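Local coordinates for uncharacterized protein (Porphyromonas gingivalis, PDB 1ZBS) that is of unknown function but probably phosphorylates N-acetylglucosamine with ATP, as a putative kinase of the ASKHA (acetate and sugar kinases, Hsc70, actin) superfamily, at residues A[5-9]-A[10-14]. Sequence-based numbering, arbitrary orientation.
Sequences GDSGS and TKTDW
Trp14 lays its six-membered ring over the backbone of Gly5, its partner in a non-hydrogen-bonded antiparallel pair. Gly5 CA stands 4.1 Å from the ring centroid, over the face but offset toward the rim, a CH-pi contact. With Trp14 CG beside its own backbone N (chi1 -66°), the indole turns back across the neighbouring strand, and CE3 comes to 3.7 Å from Gly5 CA. On the same face of the sheet, Ser7 and Thr12 lie alongside each other: Thr12 CG2 packs 3.6 Å from Ser7 CB, while Thr12 OG1 lies 3.3 Å from Ser7 OG. The Ser7 hydroxyl is hydrogen-bonded to the carbonyl oxygens of Gly30 and Ile31. The two strands form the hairpin that opens the N-terminal ASKHA domain, where family members carry a phosphate-binding loop between strands one and two; the sequence DSGSTKTDW is consistent with that role. Asp6 and Asp13, a hydrogen-bonded pair, emerge on the opposite face, their carboxylates well separated, and Asp13 OD1 is salt-bridged to Arg25. Their backbones bond twice, Asp6 N to Asp13 O at 2.8 Å in the carbonyl plane and Asp13 N to Asp6 O at 2.8 Å, from above the plane of the Asp6 carbonyl. Past the last strand residue, Gly8 N is bonded to Lys11 O (3.0 Å, nearly straight at 174°). Beyond it the chain reverses through an inverse gamma turn centred on Ser9, with a weak bond from Thr10 N to Gly8 O (2.9 Å).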
ATOM      1  N   GLY A   5      -8.897 -29.230   5.109  1.00 39.30           N
ATOM      2  CA  GLY A   5      -9.130 -27.814   5.303  1.00 40.75           C
ATOM      3  C   GLY A   5      -8.227 -26.954   4.450  1.00 41.73           C
ATOM      4  O   GLY A   5      -7.024 -27.199   4.357  1.00 41.07           O
ATOM      5  N   ASP A   6      -8.822 -25.947   3.821  1.00 42.94           N
ATOM      6  CA  ASP A   6      -8.094 -25.018   2.976  1.00 44.45           C
ATOM      7  C   ASP A   6      -8.415 -23.607   3.454  1.00 45.35           C
ATOM      8  O   ASP A   6      -9.508 -23.097   3.211  1.00 43.79           O
ATOM      9  CB  ASP A   6      -8.519 -25.182   1.521  1.00 44.75           C
ATOM     10  CG  ASP A   6      -7.552 -24.532   0.562  1.00 47.30           C
ATOM     11  OD1 ASP A   6      -6.389 -24.987   0.497  1.00 48.44           O
ATOM     12  OD2 ASP A   6      -7.948 -23.567  -0.126  1.00 49.95           O
ATOM     13  N   SER A   7      -7.456 -22.986   4.135  1.00 47.53           N
ATOM     14  CA  SER A   7      -7.639 -21.643   4.673  1.00 50.13           C
ATOM     15  C   SER A   7      -6.953 -20.547   3.870  1.00 51.61           C
ATOM     16  O   SER A   7      -5.779 -20.653   3.518  1.00 50.41           O
ATOM     17  CB  SER A   7      -7.142 -21.584   6.121  1.00 50.13           C
ATOM     18  OG  SER A   7      -7.290 -20.277   6.661  1.00 50.53           O
ATOM     19  N   GLY A   8      -7.707 -19.489   3.596  1.00 54.32           N
ATOM     20  CA  GLY A   8      -7.180 -18.359   2.857  1.00 58.23           C
ATOM     21  C   GLY A   8      -7.255 -17.111   3.715  1.00 60.75           C
ATOM     22  O   GLY A   8      -7.596 -17.181   4.900  1.00 61.44           O
ATOM     23  N   SER A   9      -6.937 -15.967   3.121  1.00 62.09           N
ATOM     24  CA  SER A   9      -6.972 -14.696   3.833  1.00 62.84           C
ATOM     25  C   SER A   9      -8.381 -14.112   3.821  1.00 63.06           C
ATOM     26  O   SER A   9      -8.581 -12.946   3.472  1.00 63.76           O
ATOM     27  CB  SER A   9      -5.980 -13.711   3.200  1.00 64.48           C
ATOM     28  OG  SER A   9      -6.121 -13.668   1.787  1.00 67.25           O
ATOM     29  N   THR A  10      -9.351 -14.943   4.201  1.00 62.87           N
ATOM     30  CA  THR A  10     -10.760 -14.556   4.256  1.00 61.63           C
ATOM     31  C   THR A  10     -11.559 -15.593   5.044  1.00 61.58           C
ATOM     32  O   THR A  10     -12.062 -15.303   6.134  1.00 62.83           O
ATOM     33  CB  THR A  10     -11.368 -14.422   2.836  1.00 61.70           C
ATOM     34  OG1 THR A  10     -10.835 -13.253   2.198  1.00 62.72           O
ATOM     35  CG2 THR A  10     -12.889 -14.312   2.903  1.00 61.54           C
ATOM     36  N   LYS A  11     -11.667 -16.801   4.494  1.00 58.62           N
ATOM     37  CA  LYS A  11     -12.403 -17.882   5.147  1.00 56.15           C
ATOM     38  C   LYS A  11     -11.656 -19.219   5.040  1.00 55.26           C
ATOM     39  O   LYS A  11     -10.633 -19.321   4.359  1.00 56.37           O
ATOM     40  CB  LYS A  11     -13.798 -18.022   4.519  1.00 55.23           C
ATOM     41  CG  LYS A  11     -13.885 -19.005   3.337  1.00 52.60           C
ATOM     42  CD  LYS A  11     -13.136 -18.539   2.089  1.00 53.23           C
ATOM     43  CE  LYS A  11     -13.966 -17.546   1.253  1.00 56.46           C
ATOM     44  NZ  LYS A  11     -13.238 -17.124  -0.011  1.00 55.42           N
ATOM     45  N   THR A  12     -12.167 -20.239   5.721  1.00 55.07           N
ATOM     46  CA  THR A  12     -11.551 -21.560   5.678  1.00 52.92           C
ATOM     47  C   THR A  12     -12.562 -22.572   5.162  1.00 52.24           C
ATOM     48  O   THR A  12     -13.653 -22.692   5.711  1.00 52.34           O
ATOM     49  CB  THR A  12     -11.083 -22.009   7.062  1.00 51.33           C
ATOM     50  OG1 THR A  12     -10.320 -20.963   7.670  1.00 53.43           O
ATOM     51  CG2 THR A  12     -10.221 -23.259   6.947  1.00 50.90           C
ATOM     52  N   ASP A  13     -12.203 -23.294   4.105  1.00 50.98           N
ATOM     53  CA  ASP A  13     -13.104 -24.288   3.536  1.00 49.88           C
ATOM     54  C   ASP A  13     -12.766 -25.691   4.045  1.00 48.10           C
ATOM     55  O   ASP A  13     -11.627 -26.142   3.939  1.00 48.18           O
ATOM     56  CB  ASP A  13     -13.026 -24.255   2.011  1.00 50.57           C
ATOM     57  CG  ASP A  13     -14.165 -25.010   1.358  1.00 52.59           C
ATOM     58  OD1 ASP A  13     -14.223 -25.041   0.109  1.00 53.43           O
ATOM     59  OD2 ASP A  13     -15.004 -25.571   2.098  1.00 51.44           O
ATOM     60  N   TRP A  14     -13.765 -26.372   4.599  1.00 47.27           N
ATOM     61  CA  TRP A  14     -13.577 -27.714   5.131  1.00 44.97           C
ATOM     62  C   TRP A  14     -14.369 -28.771   4.365  1.00 46.88           C
ATOM     63  O   TRP A  14     -15.402 -28.477   3.747  1.00 46.96           O
ATOM     64  CB  TRP A  14     -14.003 -27.783   6.602  1.00 41.53           C
ATOM     65  CG  TRP A  14     -13.172 -26.992   7.552  1.00 39.24           C
ATOM     66  CD1 TRP A  14     -13.407 -25.720   7.985  1.00 38.13           C
ATOM     67  CD2 TRP A  14     -11.981 -27.428   8.217  1.00 38.08           C
ATOM     68  NE1 TRP A  14     -12.437 -25.338   8.888  1.00 36.66           N
ATOM     69  CE2 TRP A  14     -11.547 -26.368   9.046  1.00 37.66           C
ATOM     70  CE3 TRP A  14     -11.239 -28.614   8.195  1.00 37.54           C
ATOM     71  CZ2 TRP A  14     -10.404 -26.458   9.845  1.00 37.14           C
ATOM     72  CZ3 TRP A  14     -10.097 -28.706   8.992  1.00 37.84           C
ATOM     73  CH2 TRP A  14      -9.693 -27.631   9.804  1.00 37.92           C
TER